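Local coordinates for protein caspase-1 subunit p19/18 (Spodoptera frugiperda, PDB 1M72) that probably cleaves target proteins as a cysteine protease of the caspase cascade that executes apoptosis in this insect, at residues Arg219-Ala233 / Lys250-Val264. Residues are numbered along the deposited sequence; the frame is centred on the assembly and turned at random.
Sequences RDILTLLTFVCQKVA and KQVPCITSMLTRLLV. With EDO (1,2-ethanediol), chain J.
C229 turns its side chain onto P253 and I255. Its CB lies 3.8 Å from P253 CD; beyond it SG, set beside the backbone N and anti to the carbonyl carbon (chi1 -72°), rests against CD and CG of the same ring and reaches I255 CG1 at 3.8 Å. V232, one turn further on, touches P253 CG with CG2 (3.8 Å), while its CG1 packs at 3.2 Å on Q251 O. On the other side of C229, I255 points CG2 at L225 CD1, the two side chains crossing obliquely, and L222 lays its methyls against S257 CB and OG. The segment 221-233 of helix 221-235 runs nearly antiparallel (166°) to strand 254-257 and covers one face of it. This is the caspase fold: the strand is the last of the chain's central six-stranded sheet and pairs antiparallel with a strand of the second subunit, so the sheet runs on into that subunit. The start of the helix and its last turn are both bonded to the chain flanking the strand. At its start I221 N donates to L263 O, in the carbonyl plane, at 2.8 Å, while I221 CG2 packs on L259 CD1 and L263 CB. D220 is the N-cap: its OD1 accepts from T223 N, which comes from above the carboxylate plane, and its OD2 takes the T223 hydroxyl; these two bonds and one from a water, which accepts from L263 N, hold the carboxylate. Towards the other end, K250, bent at chi2 and chi3, brings NZ to A233 O at 2.8 Å, above the carbonyl plane; F236 O is a second acceptor for the ammonium. Q251 holds W195 N and S187 O with its amide, its side chain about 7 Å from that of C150, probably catalytic.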
ATOM      1  N   ARG C 219      -8.751  15.846  -7.055  1.00 30.45           N
ATOM      2  CA  ARG C 219      -8.939  14.772  -6.099  1.00 27.47           C
ATOM      3  C   ARG C 219      -7.616  14.331  -5.489  1.00 28.83           C
ATOM      4  O   ARG C 219      -6.607  14.338  -6.181  1.00 25.38           O
ATOM      5  CB  ARG C 219      -9.629  13.657  -6.854  1.00 26.65           C
ATOM      6  CG  ARG C 219      -9.805  12.368  -6.172  1.00 30.20           C
ATOM      7  CD  ARG C 219     -10.764  11.549  -7.014  1.00 32.76           C
ATOM      8  NE  ARG C 219     -12.113  12.091  -6.913  1.00 39.21           N
ATOM      9  CZ  ARG C 219     -13.168  11.697  -7.627  1.00 40.44           C
ATOM     10  NH1 ARG C 219     -13.072  10.733  -8.547  1.00 38.61           N
ATOM     11  NH2 ARG C 219     -14.343  12.274  -7.390  1.00 42.60           N
ATOM     12  N   ASP C 220      -7.600  13.979  -4.196  1.00 27.63           N
ATOM     13  CA  ASP C 220      -6.346  13.521  -3.610  1.00 28.18           C
ATOM     14  C   ASP C 220      -5.980  12.124  -4.194  1.00 27.13           C
ATOM     15  O   ASP C 220      -6.866  11.315  -4.564  1.00 24.40           O
ATOM     16  CB  ASP C 220      -6.407  13.534  -2.084  1.00 27.67           C
ATOM     17  CG  ASP C 220      -7.095  12.317  -1.502  1.00 32.85           C
ATOM     18  OD1 ASP C 220      -6.412  11.272  -1.357  1.00 32.37           O
ATOM     19  OD2 ASP C 220      -8.314  12.418  -1.200  1.00 33.04           O
ATOM     20  N   ILE C 221      -4.667  11.906  -4.291  1.00 23.90           N
ATOM     21  CA  ILE C 221      -4.065  10.736  -4.903  1.00 23.29           C
ATOM     22  C   ILE C 221      -4.601   9.399  -4.384  1.00 22.05           C
ATOM     23  O   ILE C 221      -4.976   8.526  -5.183  1.00 19.15           O
ATOM     24  CB  ILE C 221      -2.463  10.837  -4.826  1.00 26.11           C
ATOM     25  CG1 ILE C 221      -1.815   9.984  -5.928  1.00 27.89           C
ATOM     26  CG2 ILE C 221      -1.939  10.313  -3.494  1.00 24.15           C
ATOM     27  CD1 ILE C 221      -2.434  10.167  -7.259  1.00 26.04           C
ATOM     28  N   LEU C 222      -4.683   9.241  -3.063  1.00 20.73           N
ATOM     29  CA  LEU C 222      -5.213   7.991  -2.531  1.00 20.32           C
ATOM     30  C   LEU C 222      -6.678   7.762  -2.959  1.00 21.42           C
ATOM     31  O   LEU C 222      -7.023   6.665  -3.395  1.00 19.47           O
ATOM     32  CB  LEU C 222      -5.015   7.928  -1.007  1.00 14.81           C
ATOM     33  CG  LEU C 222      -3.496   7.826  -0.690  1.00 19.22           C
ATOM     34  CD1 LEU C 222      -3.281   7.532   0.778  1.00 12.90           C
ATOM     35  CD2 LEU C 222      -2.824   6.715  -1.544  1.00 14.14           C
ATOM     36  N   THR C 223      -7.511   8.810  -2.916  1.00 22.56           N
ATOM     37  CA  THR C 223      -8.912   8.673  -3.306  1.00 22.21           C
ATOM     38  C   THR C 223      -9.026   8.351  -4.779  1.00 21.94           C
ATOM     39  O   THR C 223      -9.864   7.547  -5.217  1.00 22.73           O
ATOM     40  CB  THR C 223      -9.689   9.951  -3.018  1.00 24.00           C
ATOM     41  OG1 THR C 223      -9.726  10.159  -1.595  1.00 25.04           O
ATOM     42  CG2 THR C 223     -11.110   9.853  -3.570  1.00 20.63           C
ATOM     43  N   LEU C 224      -8.145   8.972  -5.534  1.00 21.97           N
ATOM     44  CA  LEU C 224      -8.089   8.791  -6.973  1.00 24.51           C
ATOM     45  C   LEU C 224      -7.699   7.342  -7.325  1.00 23.70           C
ATOM     46  O   LEU C 224      -8.313   6.734  -8.172  1.00 20.45           O
ATOM     47  CB  LEU C 224      -7.076   9.768  -7.547  1.00 23.49           C
ATOM     48  CG  LEU C 224      -7.168   9.899  -9.055  1.00 31.33           C
ATOM     49  CD1 LEU C 224      -7.029  11.402  -9.434  1.00 33.20           C
ATOM     50  CD2 LEU C 224      -6.109   9.022  -9.711  1.00 25.69           C
ATOM     51  N   LEU C 225      -6.660   6.817  -6.665  1.00 22.42           N
ATOM     52  CA  LEU C 225      -6.219   5.461  -6.918  1.00 20.11           C
ATOM     53  C   LEU C 225      -7.262   4.469  -6.380  1.00 20.21           C
ATOM     54  O   LEU C 225      -7.332   3.345  -6.865  1.00 16.26           O
ATOM     55  CB  LEU C 225      -4.811   5.229  -6.327  1.00 18.99           C
ATOM     56  CG  LEU C 225      -3.728   5.967  -7.150  1.00 16.55           C
ATOM     57  CD1 LEU C 225      -2.313   5.799  -6.556  1.00 12.64           C
ATOM     58  CD2 LEU C 225      -3.807   5.446  -8.596  1.00 18.63           C
ATOM     59  N   THR C 226      -8.091   4.891  -5.406  1.00 18.38           N
ATOM     60  CA  THR C 226      -9.147   4.011  -4.923  1.00 17.89           C
ATOM     61  C   THR C 226     -10.134   3.808  -6.096  1.00 21.00           C
ATOM     62  O   THR C 226     -10.538   2.685  -6.393  1.00 20.92           O
ATOM     63  CB  THR C 226      -9.896   4.606  -3.766  1.00 17.18           C
ATOM     64  OG1 THR C 226      -9.070   4.562  -2.602  1.00 20.99           O
ATOM     65  CG2 THR C 226     -11.162   3.822  -3.492  1.00 16.46           C
ATOM     66  N   PHE C 227     -10.492   4.887  -6.793  1.00 19.86           N
ATOM     67  CA  PHE C 227     -11.392   4.731  -7.906  1.00 20.63           C
ATOM     68  C   PHE C 227     -10.713   4.080  -9.112  1.00 20.68           C
ATOM     69  O   PHE C 227     -11.373   3.462  -9.951  1.00 21.47           O
ATOM     70  CB  PHE C 227     -12.052   6.081  -8.239  1.00 25.43           C
ATOM     71  CG  PHE C 227     -12.959   6.591  -7.120  1.00 25.38           C
ATOM     72  CD1 PHE C 227     -12.877   7.919  -6.682  1.00 21.92           C
ATOM     73  CD2 PHE C 227     -13.789   5.689  -6.422  1.00 27.46           C
ATOM     74  CE1 PHE C 227     -13.581   8.324  -5.565  1.00 22.28           C
ATOM     75  CE2 PHE C 227     -14.515   6.083  -5.279  1.00 23.69           C
ATOM     76  CZ  PHE C 227     -14.404   7.405  -4.847  1.00 24.85           C
ATOM     77  N   VAL C 228      -9.397   4.205  -9.215  1.00 20.71           N
ATOM     78  CA  VAL C 228      -8.711   3.532 -10.292  1.00 21.50           C
ATOM     79  C   VAL C 228      -8.892   1.994 -10.006  1.00 22.90           C
ATOM     80  O   VAL C 228      -9.121   1.209 -10.941  1.00 23.58           O
ATOM     81  CB  VAL C 228      -7.191   3.910 -10.341  1.00 21.60           C
ATOM     82  CG1 VAL C 228      -6.448   2.986 -11.332  1.00 20.28           C
ATOM     83  CG2 VAL C 228      -6.993   5.363 -10.810  1.00 17.65           C
ATOM     84  N   CYS C 229      -8.817   1.586  -8.733  1.00 18.97           N
ATOM     85  CA  CYS C 229      -8.955   0.171  -8.343  1.00 21.44           C
ATOM     86  C   CYS C 229     -10.361  -0.359  -8.632  1.00 22.55           C
ATOM     87  O   CYS C 229     -10.566  -1.507  -9.068  1.00 22.38           O
ATOM     88  CB  CYS C 229      -8.631  -0.026  -6.847  1.00 18.43           C
ATOM     89  SG  CYS C 229      -6.855   0.127  -6.443  1.00 20.22           S
ATOM     90  N   GLN C 230     -11.333   0.507  -8.400  1.00 24.32           N
ATOM     91  CA  GLN C 230     -12.718   0.175  -8.651  1.00 23.67           C
ATOM     92  C   GLN C 230     -12.925  -0.063 -10.131  1.00 21.20           C
ATOM     93  O   GLN C 230     -13.511  -1.056 -10.555  1.00 23.74           O
ATOM     94  CB  GLN C 230     -13.626   1.307  -8.155  1.00 23.96           C
ATOM     95  CG  GLN C 230     -15.071   0.919  -8.194  1.00 24.34           C
ATOM     96  CD  GLN C 230     -16.016   2.002  -7.706  1.00 27.66           C
ATOM     97  OE1 GLN C 230     -15.990   2.428  -6.514  1.00 26.97           O
ATOM     98  NE2 GLN C 230     -16.884   2.454  -8.622  1.00 25.94           N
ATOM     99  N   LYS C 231     -12.420   0.846 -10.929  1.00 20.34           N
ATOM    100  CA  LYS C 231     -12.569   0.706 -12.350  1.00 21.56           C
ATOM    101  C   LYS C 231     -11.943  -0.630 -12.807  1.00 22.81           C
ATOM    102  O   LYS C 231     -12.615  -1.443 -13.486  1.00 23.40           O
ATOM    103  CB  LYS C 231     -11.912   1.909 -13.020  1.00 24.27           C
ATOM    104  CG  LYS C 231     -12.227   2.094 -14.471  1.00 34.92           C
ATOM    105  CD  LYS C 231     -13.348   3.129 -14.682  1.00 45.65           C
ATOM    106  CE  LYS C 231     -13.000   4.487 -14.026  1.00 47.33           C
ATOM    107  NZ  LYS C 231     -11.617   4.905 -14.368  1.00 48.40           N
ATOM    108  N   VAL C 232     -10.672  -0.859 -12.453  1.00 20.92           N
ATOM    109  CA  VAL C 232      -9.977  -2.101 -12.833  1.00 18.49           C
ATOM    110  C   VAL C 232     -10.738  -3.336 -12.314  1.00 19.78           C
ATOM    111  O   VAL C 232     -10.876  -4.326 -13.009  1.00 18.56           O
ATOM    112  CB  VAL C 232      -8.500  -2.170 -12.252  1.00 20.77           C
ATOM    113  CG1 VAL C 232      -7.907  -3.587 -12.470  1.00 20.37           C
ATOM    114  CG2 VAL C 232      -7.588  -1.086 -12.924  1.00 14.35           C
ATOM    115  N   ALA C 233     -11.261  -3.250 -11.099  1.00 20.06           N
ATOM    116  CA  ALA C 233     -11.950  -4.376 -10.478  1.00 20.53           C
ATOM    117  C   ALA C 233     -13.284  -4.694 -11.057  1.00 20.66           C
ATOM    118  O   ALA C 233     -13.691  -5.865 -11.023  1.00 20.77           O
ATOM    119  CB  ALA C 233     -12.144  -4.133  -8.929  1.00 16.10           C
ATOM    120  N   LYS C 250     -10.174 -11.798 -13.388  1.00 29.26           N
ATOM    121  CA  LYS C 250     -10.292 -10.468 -12.787  1.00 26.04           C
ATOM    122  C   LYS C 250      -8.953  -9.984 -12.261  1.00 26.28           C
ATOM    123  O   LYS C 250      -7.966 -10.750 -12.195  1.00 26.70           O
ATOM    124  CB  LYS C 250     -11.268 -10.533 -11.630  1.00 25.58           C
ATOM    125  CG  LYS C 250     -12.624 -11.067 -12.043  1.00 27.85           C
ATOM    126  CD  LYS C 250     -13.338 -10.068 -12.938  1.00 26.58           C
ATOM    127  CE  LYS C 250     -13.998  -8.965 -12.079  1.00 24.99           C
ATOM    128  NZ  LYS C 250     -14.393  -7.836 -12.942  1.00 23.02           N
ATOM    129  N   GLN C 251      -8.933  -8.724 -11.851  1.00 24.83           N
ATOM    130  CA  GLN C 251      -7.708  -8.098 -11.375  1.00 20.85           C
ATOM    131  C   GLN C 251      -7.997  -6.876 -10.552  1.00 21.21           C
ATOM    132  O   GLN C 251      -8.959  -6.138 -10.839  1.00 19.82           O
ATOM    133  CB  GLN C 251      -6.866  -7.670 -12.577  1.00 18.33           C
ATOM    134  CG  GLN C 251      -5.590  -6.919 -12.242  1.00 17.98           C
ATOM    135  CD  GLN C 251      -4.823  -6.483 -13.483  1.00 18.13           C
ATOM    136  OE1 GLN C 251      -4.810  -7.188 -14.497  1.00 20.79           O
ATOM    137  NE2 GLN C 251      -4.163  -5.314 -13.410  1.00 18.07           N
ATOM    138  N   VAL C 252      -7.193  -6.693  -9.505  1.00 21.00           N
ATOM    139  CA  VAL C 252      -7.270  -5.496  -8.681  1.00 20.41           C
ATOM    140  C   VAL C 252      -5.836  -4.974  -8.444  1.00 21.39           C
ATOM    141  O   VAL C 252      -4.912  -5.749  -8.231  1.00 20.32           O
ATOM    142  CB  VAL C 252      -8.016  -5.711  -7.320  1.00 21.95           C
ATOM    143  CG1 VAL C 252      -7.207  -6.641  -6.341  1.00 21.05           C
ATOM    144  CG2 VAL C 252      -8.259  -4.345  -6.668  1.00 17.23           C
ATOM    145  N   PRO C 253      -5.638  -3.641  -8.512  1.00 22.54           N
ATOM    146  CA  PRO C 253      -4.299  -3.048  -8.294  1.00 22.09           C
ATOM    147  C   PRO C 253      -3.925  -3.138  -6.806  1.00 21.88           C
ATOM    148  O   PRO C 253      -4.774  -3.458  -5.952  1.00 17.69           O
ATOM    149  CB  PRO C 253      -4.463  -1.578  -8.731  1.00 19.61           C
ATOM    150  CG  PRO C 253      -5.763  -1.573  -9.570  1.00 22.41           C
ATOM    151  CD  PRO C 253      -6.635  -2.605  -8.863  1.00 20.87           C
ATOM    152  N   CYS C 254      -2.651  -2.847  -6.522  1.00 23.48           N
ATOM    153  CA  CYS C 254      -2.079  -2.873  -5.163  1.00 21.21           C
ATOM    154  C   CYS C 254      -1.357  -1.514  -4.970  1.00 19.75           C
ATOM    155  O   CYS C 254      -0.344  -1.207  -5.601  1.00 19.26           O
ATOM    156  CB  CYS C 254      -1.107  -4.065  -5.044  1.00 24.39           C
ATOM    157  SG  CYS C 254      -0.556  -4.357  -3.328  1.00 26.06           S
ATOM    158  N   ILE C 255      -1.916  -0.692  -4.096  1.00 18.94           N
ATOM    159  CA  ILE C 255      -1.424   0.652  -3.861  1.00 13.92           C
ATOM    160  C   ILE C 255      -0.706   0.665  -2.551  1.00 15.29           C
ATOM    161  O   ILE C 255      -1.337   0.433  -1.508  1.00 13.93           O
ATOM    162  CB  ILE C 255      -2.619   1.657  -3.716  1.00 16.83           C
ATOM    163  CG1 ILE C 255      -3.629   1.457  -4.859  1.00 17.31           C
ATOM    164  CG2 ILE C 255      -2.115   3.052  -3.738  1.00 15.03           C
ATOM    165  CD1 ILE C 255      -2.963   1.498  -6.253  1.00 15.46           C
ATOM    166  N   THR C 256       0.590   0.975  -2.593  1.00 13.23           N
ATOM    167  CA  THR C 256       1.405   1.020  -1.378  1.00 16.72           C
ATOM    168  C   THR C 256       1.770   2.456  -1.086  1.00 17.07           C
ATOM    169  O   THR C 256       2.411   3.132  -1.892  1.00 16.97           O
ATOM    170  CB  THR C 256       2.696   0.148  -1.514  1.00 18.18           C
ATOM    171  OG1 THR C 256       2.327  -1.207  -1.827  1.00 21.86           O
ATOM    172  CG2 THR C 256       3.500   0.132  -0.194  1.00 18.03           C
ATOM    173  N   SER C 257       1.361   2.925   0.083  1.00 16.82           N
ATOM    174  CA  SER C 257       1.611   4.302   0.428  1.00 19.00           C
ATOM    175  C   SER C 257       2.328   4.524   1.741  1.00 19.26           C
ATOM    176  O   SER C 257       1.990   3.903   2.777  1.00 17.98           O
ATOM    177  CB  SER C 257       0.271   5.084   0.413  1.00 21.23           C
ATOM    178  OG  SER C 257       0.309   6.313   1.121  1.00 21.92           O
ATOM    179  N   MET C 258       3.344   5.394   1.644  1.00 18.95           N
ATOM    180  CA  MET C 258       4.142   5.884   2.763  1.00 19.06           C
ATOM    181  C   MET C 258       3.881   7.408   2.839  1.00 18.80           C
ATOM    182  O   MET C 258       4.607   8.119   3.536  1.00 19.85           O
ATOM    183  CB  MET C 258       5.641   5.681   2.535  1.00 20.16           C
ATOM    184  CG  MET C 258       6.178   4.315   2.919  1.00 24.89           C
ATOM    185  SD  MET C 258       5.577   2.952   1.926  1.00 33.99           S
ATOM    186  CE  MET C 258       6.211   3.225   0.371  1.00 20.21           C
ATOM    187  N   LEU C 259       2.874   7.903   2.115  1.00 18.74           N
ATOM    188  CA  LEU C 259       2.553   9.339   2.111  1.00 19.45           C
ATOM    189  C   LEU C 259       2.177   9.865   3.482  1.00 20.17           C
ATOM    190  O   LEU C 259       1.331   9.304   4.178  1.00 21.87           O
ATOM    191  CB  LEU C 259       1.426   9.639   1.122  1.00 16.20           C
ATOM    192  CG  LEU C 259       1.770   9.286  -0.331  1.00 19.07           C
ATOM    193  CD1 LEU C 259       0.658   9.793  -1.194  1.00 14.62           C
ATOM    194  CD2 LEU C 259       3.147   9.906  -0.817  1.00 14.77           C
ATOM    195  N   THR C 260       2.834  10.941   3.891  1.00 22.44           N
ATOM    196  CA  THR C 260       2.565  11.536   5.204  1.00 21.36           C
ATOM    197  C   THR C 260       1.593  12.751   5.107  1.00 24.10           C
ATOM    198  O   THR C 260       1.206  13.355   6.115  1.00 28.19           O
ATOM    199  CB  THR C 260       3.886  11.982   5.838  1.00 20.83           C
ATOM    200  OG1 THR C 260       4.508  12.936   4.972  1.00 20.28           O
ATOM    201  CG2 THR C 260       4.840  10.779   6.023  1.00 21.22           C
ATOM    202  N   ARG C 261       1.243  13.137   3.888  1.00 21.48           N
ATOM    203  CA  ARG C 261       0.323  14.233   3.678  1.00 22.76           C
ATOM    204  C   ARG C 261      -0.554  13.855   2.476  1.00 22.98           C
ATOM    205  O   ARG C 261      -0.284  12.872   1.782  1.00 19.53           O
ATOM    206  CB  ARG C 261       1.078  15.544   3.392  1.00 25.15           C
ATOM    207  CG  ARG C 261       2.185  15.879   4.403  1.00 21.89           C
ATOM    208  CD  ARG C 261       2.783  17.231   4.077  1.00 21.05           C
ATOM    209  NE  ARG C 261       3.998  17.476   4.852  1.00 23.65           N
ATOM    210  CZ  ARG C 261       4.023  17.663   6.175  1.00 24.24           C
ATOM    211  NH1 ARG C 261       2.892  17.659   6.905  1.00 19.20           N
ATOM    212  NH2 ARG C 261       5.195  17.796   6.780  1.00 24.00           N
ATOM    213  N   LEU C 262      -1.618  14.627   2.253  1.00 23.62           N
ATOM    214  CA  LEU C 262      -2.521  14.356   1.159  1.00 25.01           C
ATOM    215  C   LEU C 262      -1.925  14.976  -0.080  1.00 22.94           C
ATOM    216  O   LEU C 262      -1.267  16.005  -0.015  1.00 23.15           O
ATOM    217  CB  LEU C 262      -3.910  14.936   1.436  1.00 25.08           C
ATOM    218  CG  LEU C 262      -4.794  14.325   2.525  1.00 25.41           C
ATOM    219  CD1 LEU C 262      -5.949  15.264   2.758  1.00 27.15           C
ATOM    220  CD2 LEU C 262      -5.349  12.966   2.120  1.00 24.08           C
ATOM    221  N   LEU C 263      -2.147  14.333  -1.203  1.00 21.38           N
ATOM    222  CA  LEU C 263      -1.624  14.852  -2.458  1.00 22.97           C
ATOM    223  C   LEU C 263      -2.718  15.249  -3.465  1.00 21.59           C
ATOM    224  O   LEU C 263      -3.428  14.409  -4.018  1.00 24.19           O
ATOM    225  CB  LEU C 263      -0.647  13.833  -3.096  1.00 20.65           C
ATOM    226  CG  LEU C 263      -0.185  14.123  -4.538  1.00 23.99           C
ATOM    227  CD1 LEU C 263       0.242  15.572  -4.721  1.00 25.25           C
ATOM    228  CD2 LEU C 263       0.928  13.198  -4.874  1.00 23.46           C
ATOM    229  N   VAL C 264      -2.875  16.548  -3.662  1.00 23.22           N
ATOM    230  CA  VAL C 264      -3.817  17.094  -4.632  1.00 22.35           C
ATOM    231  C   VAL C 264      -2.956  17.918  -5.584  1.00 22.83           C
ATOM    232  O   VAL C 264      -2.266  18.846  -5.162  1.00 24.71           O
ATOM    233  CB  VAL C 264      -4.852  17.963  -3.935  1.00 26.12           C
ATOM    234  CG1 VAL C 264      -5.513  18.896  -4.941  1.00 23.52           C
ATOM    235  CG2 VAL C 264      -5.892  17.057  -3.261  1.00 24.72           C
TER
HETATM  236  C1  EDO J 507      -5.259  -9.518  -9.454  1.00 36.95           C
HETATM  237  O1  EDO J 507      -4.494  -8.484  -8.797  1.00 35.84           O
HETATM  238  C2  EDO J 507      -6.427  -9.857  -8.586  1.00 35.26           C
HETATM  239  O2  EDO J 507      -5.935 -10.545  -7.466  1.00 37.74           O
HETATM  240  O   HOH W   1      -3.469  11.820  -0.892  1.00 24.50           O
HETATM  241  O   HOH W   2     -10.910  -7.219 -12.889  1.00 17.57           O